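Local coordinates for TerD domain-containing protein (Streptomyces avermitilis, PDB 2QNG) that is of unknown function but binds calcium ions and belongs to the TerD family, whose fold here is a sandwich of two antiparallel beta sheets, at residues A[52-57]-A[191-196]; A[62-67]-A[111-116]; A[137-140]-A[146-149]; A[159-164]-A[187-192]. One frame throughout, in Å; residues are numbered along the deposited sequence.

Contact 1: A[52-57]-A[191-196]. With CA (calcium ion), chain C.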
# COMPACT_ATOMS: atom_id res chain seq x y z
N ASP A 52 -7.20 -3.02 -2.49
CA ASP A 52 -6.37 -3.82 -1.59
C ASP A 52 -5.08 -3.08 -1.29
O ASP A 52 -4.43 -2.56 -2.20
CB ASP A 52 -5.99 -5.15 -2.23
CG ASP A 52 -7.17 -6.12 -2.33
OD1 ASP A 52 -8.14 -6.02 -1.59
OD2 ASP A 52 -7.09 -7.05 -3.16
N ILE A 53 -4.67 -3.09 -0.02
CA ILE A 53 -3.35 -2.58 0.36
C ILE A 53 -2.34 -3.71 0.14
O ILE A 53 -2.60 -4.88 0.46
CB ILE A 53 -3.32 -2.16 1.84
CG1 ILE A 53 -4.37 -1.08 2.11
CG2 ILE A 53 -1.93 -1.68 2.20
CD1 ILE A 53 -4.50 -0.73 3.59
N VAL A 54 -1.19 -3.33 -0.42
CA VAL A 54 -0.11 -4.30 -0.60
C VAL A 54 1.21 -3.65 -0.20
O VAL A 54 1.43 -2.46 -0.40
CB VAL A 54 -0.05 -4.89 -2.05
CG1 VAL A 54 0.05 -3.79 -3.05
CG2 VAL A 54 1.11 -5.87 -2.21
N ALA A 55 2.06 -4.46 0.44
CA ALA A 55 3.40 -4.01 0.79
C ALA A 55 4.43 -4.96 0.20
O ALA A 55 4.18 -6.16 0.11
CB ALA A 55 3.56 -3.92 2.29
N ALA A 56 5.60 -4.41 -0.14
CA ALA A 56 6.69 -5.22 -0.64
C ALA A 56 7.96 -4.84 0.09
O ALA A 56 8.19 -3.65 0.34
CB ALA A 56 6.86 -5.06 -2.15
N THR A 57 8.76 -5.85 0.44
CA THR A 57 10.08 -5.61 1.05
C THR A 57 11.16 -5.87 0.02
O THR A 57 10.98 -6.69 -0.90
CB THR A 57 10.30 -6.52 2.25
OG1 THR A 57 10.20 -7.85 1.76
CG2 THR A 57 9.23 -6.23 3.31
N ARG A 191 4.57 -7.29 -8.65
CA ARG A 191 5.90 -7.67 -9.11
C ARG A 191 6.76 -6.47 -9.46
O ARG A 191 7.99 -6.56 -9.43
CB ARG A 191 5.84 -8.60 -10.33
CG ARG A 191 5.01 -9.85 -10.17
CD ARG A 191 5.35 -10.69 -8.96
NE ARG A 191 6.77 -11.04 -8.85
CZ ARG A 191 7.39 -11.30 -7.69
NH1 ARG A 191 6.70 -11.28 -6.55
NH2 ARG A 191 8.68 -11.61 -7.69
N VAL A 192 6.11 -5.37 -9.85
CA VAL A 192 6.84 -4.21 -10.40
C VAL A 192 6.85 -2.99 -9.49
O VAL A 192 7.51 -1.99 -9.78
CB VAL A 192 6.34 -3.83 -11.83
CG1 VAL A 192 6.48 -5.01 -12.77
CG2 VAL A 192 4.88 -3.30 -11.80
N MSE A 193 6.13 -3.08 -8.36
CA MSE A 193 5.95 -1.90 -7.51
C MSE A 193 7.23 -1.35 -6.86
O MSE A 193 7.21 -0.24 -6.31
CB MSE A 193 4.88 -2.15 -6.41
CG MSE A 193 5.28 -3.27 -5.45
SE MSE A 193 3.84 -3.81 -4.26
CE MSE A 193 3.75 -2.17 -3.22
N GLY A 194 8.32 -2.10 -6.90
CA GLY A 194 9.58 -1.63 -6.37
C GLY A 194 10.41 -0.74 -7.27
O GLY A 194 11.44 -0.23 -6.83
N GLY A 195 9.98 -0.54 -8.52
CA GLY A 195 10.78 0.24 -9.48
C GLY A 195 11.10 1.65 -9.00
O GLY A 195 10.25 2.32 -8.42
N ARG A 196 12.32 2.11 -9.27
CA ARG A 196 12.79 3.42 -8.81
C ARG A 196 12.00 4.54 -9.48
O ARG A 196 11.58 4.41 -10.63
CB ARG A 196 14.28 3.56 -9.14
CG ARG A 196 15.10 4.39 -8.17
CD ARG A 196 16.54 4.56 -8.70
NE ARG A 196 17.50 3.56 -8.22
CZ ARG A 196 17.82 2.43 -8.86
NH1 ARG A 196 17.24 2.10 -10.02
NH2 ARG A 196 18.73 1.61 -8.34
CA CA C . -9.89 -5.21 -0.45
O HOH W 1 -9.83 -7.41 0.33
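The backbones of strand 52-57 and of the C-terminal segment 191-196 stay well apart, 7.4 Å at their nearest CA atoms, those of A56 and G194, and the selenomethionine M193 bridges the gap to V54 and A56. The strand belongs to one sheet of the beta sandwich. V54 and A56 point toward the C-terminal segment, whereas A55 turns the other way, onto M100 and L102 of the opposing sheet, so M193 lies on the outer side of the sandwich. M193 is the second residue of a type I turn from V192 to G195, closed by G195 N to V192 O at 3.1 Å. Its CG is tucked between the backbone N and the carbonyl carbon (chi1 63°), and the chain extends through chi2 and bends at chi3 (-68°), which brings SE and CE down onto the strand. SE packs 3.9 Å from A56 CB and, in the V54 conformer described, 4.0 Å from V54 CG1. No hydrogen bond crosses, and V115 of the adjacent strand also touches M193. At the start of the strand, away from this apolar patch, D52 OD1 binds a calcium ion at 2.2 Å together with a water, D50, L51, S88 and E98; D52 OD2 is held by Q121. The CE methyl of M193 ends 3.7 Å from V54 O.

Contact 2: A[62-67]-A[111-116]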
# COMPACT_ATOMS: atom_id res chain seq x y z
N ASP A 62 19.73 -5.02 -3.52
CA ASP A 62 18.81 -4.94 -4.66
C ASP A 62 17.54 -4.19 -4.23
O ASP A 62 16.43 -4.70 -4.36
CB ASP A 62 18.42 -6.34 -5.19
CG ASP A 62 17.63 -6.28 -6.51
OD1 ASP A 62 17.91 -5.39 -7.34
OD2 ASP A 62 16.72 -7.12 -6.71
N ALA A 63 17.72 -2.95 -3.77
CA ALA A 63 16.62 -2.20 -3.13
C ALA A 63 15.50 -1.77 -4.06
O ALA A 63 14.41 -1.46 -3.58
CB ALA A 63 17.17 -1.00 -2.35
N TYR A 64 15.74 -1.76 -5.37
CA TYR A 64 14.73 -1.31 -6.34
C TYR A 64 14.37 -2.42 -7.31
O TYR A 64 13.79 -2.17 -8.38
CB TYR A 64 15.21 -0.05 -7.08
CG TYR A 64 15.50 1.07 -6.12
CD1 TYR A 64 14.51 2.00 -5.79
CD2 TYR A 64 16.75 1.18 -5.51
CE1 TYR A 64 14.77 3.02 -4.87
CE2 TYR A 64 17.02 2.19 -4.59
CZ TYR A 64 16.02 3.11 -4.28
OH TYR A 64 16.27 4.11 -3.37
N GLY A 65 14.70 -3.65 -6.91
CA GLY A 65 14.55 -4.82 -7.77
C GLY A 65 13.45 -5.79 -7.41
O GLY A 65 12.31 -5.37 -7.21
N LYS A 66 13.79 -7.08 -7.37
CA LYS A 66 12.76 -8.13 -7.13
C LYS A 66 12.30 -8.09 -5.67
O LYS A 66 13.13 -8.18 -4.77
CB LYS A 66 13.30 -9.53 -7.45
CG LYS A 66 12.24 -10.66 -7.32
CD LYS A 66 12.74 -12.04 -7.80
CE LYS A 66 11.69 -13.14 -7.52
NZ LYS A 66 11.93 -14.46 -8.23
N PRO A 67 10.98 -7.99 -5.43
CA PRO A 67 10.54 -8.02 -4.03
C PRO A 67 11.03 -9.27 -3.32
O PRO A 67 11.00 -10.36 -3.92
CB PRO A 67 9.01 -8.02 -4.16
CG PRO A 67 8.76 -7.32 -5.46
CD PRO A 67 9.85 -7.82 -6.36
N TYR A 111 16.70 -6.28 5.03
CA TYR A 111 15.69 -5.49 4.31
C TYR A 111 16.01 -4.02 4.44
O TYR A 111 16.11 -3.51 5.55
CB TYR A 111 14.28 -5.77 4.85
CG TYR A 111 13.94 -7.23 4.77
CD1 TYR A 111 13.75 -7.84 3.53
CD2 TYR A 111 13.85 -8.01 5.92
CE1 TYR A 111 13.47 -9.20 3.43
CE2 TYR A 111 13.55 -9.37 5.85
CZ TYR A 111 13.37 -9.96 4.59
OH TYR A 111 13.10 -11.31 4.52
N ALA A 112 16.17 -3.34 3.31
CA ALA A 112 16.57 -1.96 3.32
C ALA A 112 15.51 -1.01 2.82
O ALA A 112 15.64 0.21 2.98
CB ALA A 112 17.84 -1.78 2.50
N ARG A 113 14.44 -1.56 2.23
CA ARG A 113 13.42 -0.71 1.64
C ARG A 113 12.09 -1.43 1.65
O ARG A 113 12.03 -2.64 1.49
CB ARG A 113 13.83 -0.35 0.20
CG ARG A 113 12.84 0.52 -0.57
CD ARG A 113 13.51 1.12 -1.84
NE ARG A 113 12.57 1.88 -2.67
CZ ARG A 113 11.95 1.38 -3.74
NH1 ARG A 113 12.17 0.13 -4.13
NH2 ARG A 113 11.13 2.16 -4.43
N VAL A 114 11.04 -0.66 1.90
CA VAL A 114 9.66 -1.16 1.88
C VAL A 114 8.84 -0.19 1.05
O VAL A 114 8.94 1.03 1.25
CB VAL A 114 9.07 -1.24 3.31
CG1 VAL A 114 7.59 -1.74 3.27
CG2 VAL A 114 9.90 -2.17 4.15
N VAL A 115 8.03 -0.73 0.14
CA VAL A 115 7.12 0.08 -0.65
C VAL A 115 5.70 -0.34 -0.32
O VAL A 115 5.41 -1.53 -0.21
CB VAL A 115 7.38 -0.08 -2.18
CG1 VAL A 115 6.40 0.78 -2.99
CG2 VAL A 115 8.82 0.36 -2.49
N VAL A 116 4.82 0.63 -0.13
CA VAL A 116 3.41 0.35 0.08
C VAL A 116 2.58 0.86 -1.09
O VAL A 116 2.96 1.83 -1.74
CB VAL A 116 2.88 0.95 1.41
CG1 VAL A 116 3.44 0.18 2.57
CG2 VAL A 116 3.25 2.42 1.55
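In a classic beta bulge of strand 111-116, A112 and R113 both face F58; R113 points toward loop 62-67, where A63 and Y64 grip it. The loop contains a type I turn from D62 to G65, closed by G65 N to D62 O at 3.3 Å and braced by K66 N, which donates to D62 OD2. The fully extended chain of R113, CG anti to the backbone N (chi1 179°), carries the guanidinium to the A63 carbonyl. NH1 donates to A63 O at 2.8 Å with an N-H...O angle of 149°, the oxygen sitting at the guanidinium edge and somewhat out of its plane. Y64 covers one face of the same group: its CD1 stands 3.3 Å above the guanidinium centre, the two planes being inclined by 33°. On the opposite face V115 CG2 sits 3.4 Å above that centre, so the flat group is held between the Y64 ring and a methyl. Farther back, R113 CD makes a CH-pi contact over the Y64 ring, 4.2 Å from its centroid. The charge is met by E164, whose OE2, in the conformer described, forms a salt bridge with NE, and NH1 also donates to G194 O. Y64 in turn makes a cation-pi contact with R196. The arrangement is that of a classic bulge in strand 111-120, with the loop between strands 51-59 and 69-71 folded over it.

Contact 3: A[137-140]-A[146-149]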
# COMPACT_ATOMS: atom_id res chain seq x y z
N LEU A 137 -6.62 7.80 1.78
CA LEU A 137 -5.63 7.06 2.55
C LEU A 137 -5.07 7.93 3.66
O LEU A 137 -5.01 9.15 3.53
CB LEU A 137 -4.50 6.54 1.63
CG LEU A 137 -3.50 7.54 1.07
CD1 LEU A 137 -2.32 7.78 2.04
CD2 LEU A 137 -2.99 7.05 -0.26
N ARG A 138 -4.58 7.27 4.70
CA ARG A 138 -3.85 7.93 5.78
C ARG A 138 -2.72 7.02 6.22
O ARG A 138 -2.93 5.83 6.42
CB ARG A 138 -4.77 8.20 6.99
CG ARG A 138 -4.11 8.97 8.14
CD ARG A 138 -5.03 9.02 9.36
NE ARG A 138 -5.26 7.68 9.94
CZ ARG A 138 -6.07 7.46 10.98
NH1 ARG A 138 -6.73 8.47 11.51
NH2 ARG A 138 -6.23 6.23 11.46
N MSE A 139 -1.56 7.61 6.40
CA MSE A 139 -0.45 6.87 6.98
C MSE A 139 -0.01 7.57 8.24
O MSE A 139 0.10 8.79 8.25
CB MSE A 139 0.72 6.78 6.01
CG MSE A 139 0.70 5.53 5.20
SE MSE A 139 2.19 5.40 3.97
CE MSE A 139 1.69 6.89 2.85
N ARG A 140 0.21 6.78 9.29
CA ARG A 140 0.70 7.38 10.51
C ARG A 140 1.69 6.49 11.25
O ARG A 140 1.82 5.28 10.99
CB ARG A 140 -0.45 7.76 11.42
CG ARG A 140 -1.21 6.58 11.91
CD ARG A 140 -2.32 7.02 12.80
NE ARG A 140 -2.99 5.88 13.41
CZ ARG A 140 -3.96 5.99 14.31
NH1 ARG A 140 -4.38 7.20 14.69
NH2 ARG A 140 -4.51 4.90 14.82
N LEU A 146 1.55 10.98 8.91
CA LEU A 146 2.67 11.16 7.97
C LEU A 146 2.21 11.60 6.59
O LEU A 146 2.92 12.34 5.89
CB LEU A 146 3.47 9.85 7.82
CG LEU A 146 4.14 9.26 9.07
CD1 LEU A 146 4.69 7.86 8.74
CD2 LEU A 146 5.24 10.17 9.62
N ALA A 147 1.04 11.13 6.17
CA ALA A 147 0.54 11.42 4.82
C ALA A 147 -0.95 11.19 4.78
O ALA A 147 -1.43 10.29 5.45
CB ALA A 147 1.22 10.52 3.79
N GLU A 148 -1.67 11.97 3.97
CA GLU A 148 -3.06 11.73 3.65
C GLU A 148 -3.23 12.06 2.18
O GLU A 148 -2.61 13.00 1.67
CB GLU A 148 -3.98 12.63 4.46
CG GLU A 148 -4.03 12.30 5.94
CD GLU A 148 -4.57 13.44 6.77
OE1 GLU A 148 -4.01 14.57 6.71
OE2 GLU A 148 -5.53 13.20 7.50
N ASP A 149 -4.11 11.33 1.50
CA ASP A 149 -4.30 11.61 0.08
C ASP A 149 -5.68 11.14 -0.36
O ASP A 149 -6.24 10.22 0.24
CB ASP A 149 -3.21 10.90 -0.73
CG ASP A 149 -2.93 11.59 -2.05
OD1 ASP A 149 -2.13 12.56 -2.07
OD2 ASP A 149 -3.49 11.16 -3.07
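L137 pairs with D149, R138 with E148 and M139 with A147 where strands 137-140 and 146-149 run antiparallel, their axes 4.7 Å apart and 177° between directions. At one end both backbone polar atoms of L137 are used: its N donates to D149 O at 2.9 Å, close to the line of that carbonyl, and its O accepts from D149 N at 3.1 Å. R138 and E148 form a non-hydrogen-bonded pair, whose CA hydrogens point at A147 O and L137 O respectively. M139 N then gives a nearly straight bond to A147 O, 2.8 Å and 170°. M139 O takes two donors, L146 N at 2.7 Å and the longer A147 N at 3.3 Å, both arriving from the same face of its carbonyl plane. The backbone groups of R138 and R140 that point the other way are served by strand 33-40, through A36 and E34.

Among the side chains, L137 CG lies between the backbone N and the carbonyl carbon (chi1 72°) and rests 3.8 Å from D149 CB. R138 and E148 run alongside in the same direction, CG against CG, yet their charged ends do not meet: R138 NH2 instead forms a salt bridge with E34 OE2, and R140 NH2, in the conformer described, one with E34 OE1. D149 OD2 accepts from the backbone N of F151. L146 and A147, both facing M139, form a classic beta bulge in a hairpin whose second strand, 144-149, is the outermost of its sheet.

Contact 4: A[159-164]-A[187-192]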
# COMPACT_ATOMS: atom_id res chain seq x y z
N ALA A 159 -3.77 1.28 -10.06
CA ALA A 159 -3.00 0.97 -8.86
C ALA A 159 -2.05 2.14 -8.61
O ALA A 159 -1.78 2.93 -9.53
CB ALA A 159 -2.21 -0.33 -9.00
N ALA A 160 -1.55 2.26 -7.39
CA ALA A 160 -0.57 3.32 -7.11
C ALA A 160 0.33 2.89 -5.97
O ALA A 160 -0.14 2.29 -5.00
CB ALA A 160 -1.30 4.63 -6.73
N THR A 161 1.62 3.19 -6.07
CA THR A 161 2.42 3.15 -4.84
C THR A 161 2.14 4.46 -4.09
O THR A 161 1.92 5.52 -4.72
CB THR A 161 3.92 2.99 -5.13
OG1 THR A 161 4.36 4.06 -5.98
CG2 THR A 161 4.22 1.65 -5.81
N VAL A 162 2.12 4.36 -2.76
CA VAL A 162 1.67 5.48 -1.95
C VAL A 162 2.69 5.88 -0.91
O VAL A 162 2.42 6.71 -0.06
CB VAL A 162 0.27 5.22 -1.32
CG1 VAL A 162 -0.79 4.98 -2.42
CG2 VAL A 162 0.26 4.07 -0.28
N GLY A 163 3.87 5.32 -0.99
CA GLY A 163 4.90 5.65 -0.00
C GLY A 163 6.01 4.64 -0.02
O GLY A 163 5.82 3.50 -0.43
N GLU A 164 7.16 5.08 0.45
CA GLU A 164 8.40 4.34 0.43
C GLU A 164 9.08 4.55 1.78
O GLU A 164 9.01 5.69 2.28
CB GLU A 164 9.28 4.97 -0.66
CG GLU A 164 10.52 4.23 -0.95
CD GLU A 164 11.41 4.94 -1.94
OE1 GLU A 164 11.14 6.11 -2.28
OE2 GLU A 164 12.39 4.33 -2.33
N ALA A 187 -1.82 -8.49 -9.81
CA ALA A 187 -0.70 -9.44 -9.84
C ALA A 187 0.56 -8.84 -10.46
O ALA A 187 1.68 -9.06 -9.96
CB ALA A 187 -1.10 -10.69 -10.55
N THR A 188 0.38 -8.07 -11.52
CA THR A 188 1.51 -7.43 -12.16
C THR A 188 2.09 -6.34 -11.27
O THR A 188 3.31 -6.26 -11.09
CB THR A 188 1.12 -6.87 -13.54
OG1 THR A 188 0.60 -7.93 -14.35
CG2 THR A 188 2.30 -6.22 -14.23
N PHE A 189 1.22 -5.52 -10.69
CA PHE A 189 1.65 -4.45 -9.80
C PHE A 189 2.54 -4.98 -8.69
O PHE A 189 3.58 -4.39 -8.39
CB PHE A 189 0.43 -3.76 -9.20
CG PHE A 189 0.77 -2.66 -8.24
CD1 PHE A 189 1.21 -1.43 -8.70
CD2 PHE A 189 0.64 -2.85 -6.88
CE1 PHE A 189 1.52 -0.41 -7.81
CE2 PHE A 189 0.92 -1.82 -5.99
CZ PHE A 189 1.33 -0.61 -6.45
N ALA A 190 2.15 -6.10 -8.09
CA ALA A 190 2.92 -6.66 -6.98
C ALA A 190 4.35 -7.00 -7.37
O ALA A 190 5.25 -6.99 -6.53
CB ALA A 190 2.23 -7.86 -6.34
N ARG A 191 4.57 -7.29 -8.65
CA ARG A 191 5.90 -7.67 -9.11
C ARG A 191 6.76 -6.47 -9.46
O ARG A 191 7.99 -6.56 -9.43
CB ARG A 191 5.84 -8.60 -10.33
CG ARG A 191 5.01 -9.85 -10.17
CD ARG A 191 5.35 -10.69 -8.96
NE ARG A 191 6.77 -11.04 -8.85
CZ ARG A 191 7.39 -11.30 -7.69
NH1 ARG A 191 6.70 -11.28 -6.55
NH2 ARG A 191 8.68 -11.61 -7.69
N VAL A 192 6.11 -5.37 -9.85
CA VAL A 192 6.84 -4.21 -10.40
C VAL A 192 6.85 -2.99 -9.49
O VAL A 192 7.51 -1.99 -9.78
CB VAL A 192 6.34 -3.83 -11.83
CG1 VAL A 192 6.48 -5.01 -12.77
CG2 VAL A 192 4.88 -3.30 -11.80
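The ring of F189, pointing from the short C-terminal helix, meets A159, A160 and T161 on a strand of the beta sandwich, in a helix-on-sheet packing. Helix 187-192 and strand 159-164 run roughly alongside, 30° between their directions, with axes 9.7 Å apart, a gap spanned by this one phenyl group. F189 CG stands anti to the backbone N (chi1 179°), which throws the ring off the helix and onto the strand. A159 CB sits over one face, 3.9 Å from the ring centroid and 22° off its normal, a CH-pi contact placed toward the rim, where CD1 is the nearest ring atom. The far end of the ring reaches the backbone, F189 CZ lying 3.6 Å from A160 O. Y182 meets the ring edge-to-face, and V119 of the adjacent strand touches it too. All four touching residues are buried, and no hydrogen bond crosses between the segments.

The remainder is loose. A187, T188, R191 and V192 are exposed and do not touch the strand; T188 OG1 is hydrogen-bonded to D185 OD1. The strand leaves the helix behind after T161. T161 CG2, anti to its own carbonyl carbon, meets F189 CZ obliquely at 3.7 Å.

How the contacts relate
Contacts 1 and 4 are buried and apolar, with centres 4 Å apart: both bring the C-terminal segment onto the same sheet, and they join where V54 CG1 packs on F189. Contact 2, partly buried and farther from the chain centre, uses that sheet through strand 111-120 but is polar, built round one arginine that also reaches residues of contacts 1 and 4. Contact 3 lies on the other sheet, about 17 Å centre to centre from contacts 1 and 4, and rests chiefly on backbone hydrogen bonds, with R138 and E148 on one face and L137, M139, A147 and D149 on the other. Its L137 reaches V162 of segment 159-164 across the sandwich interior.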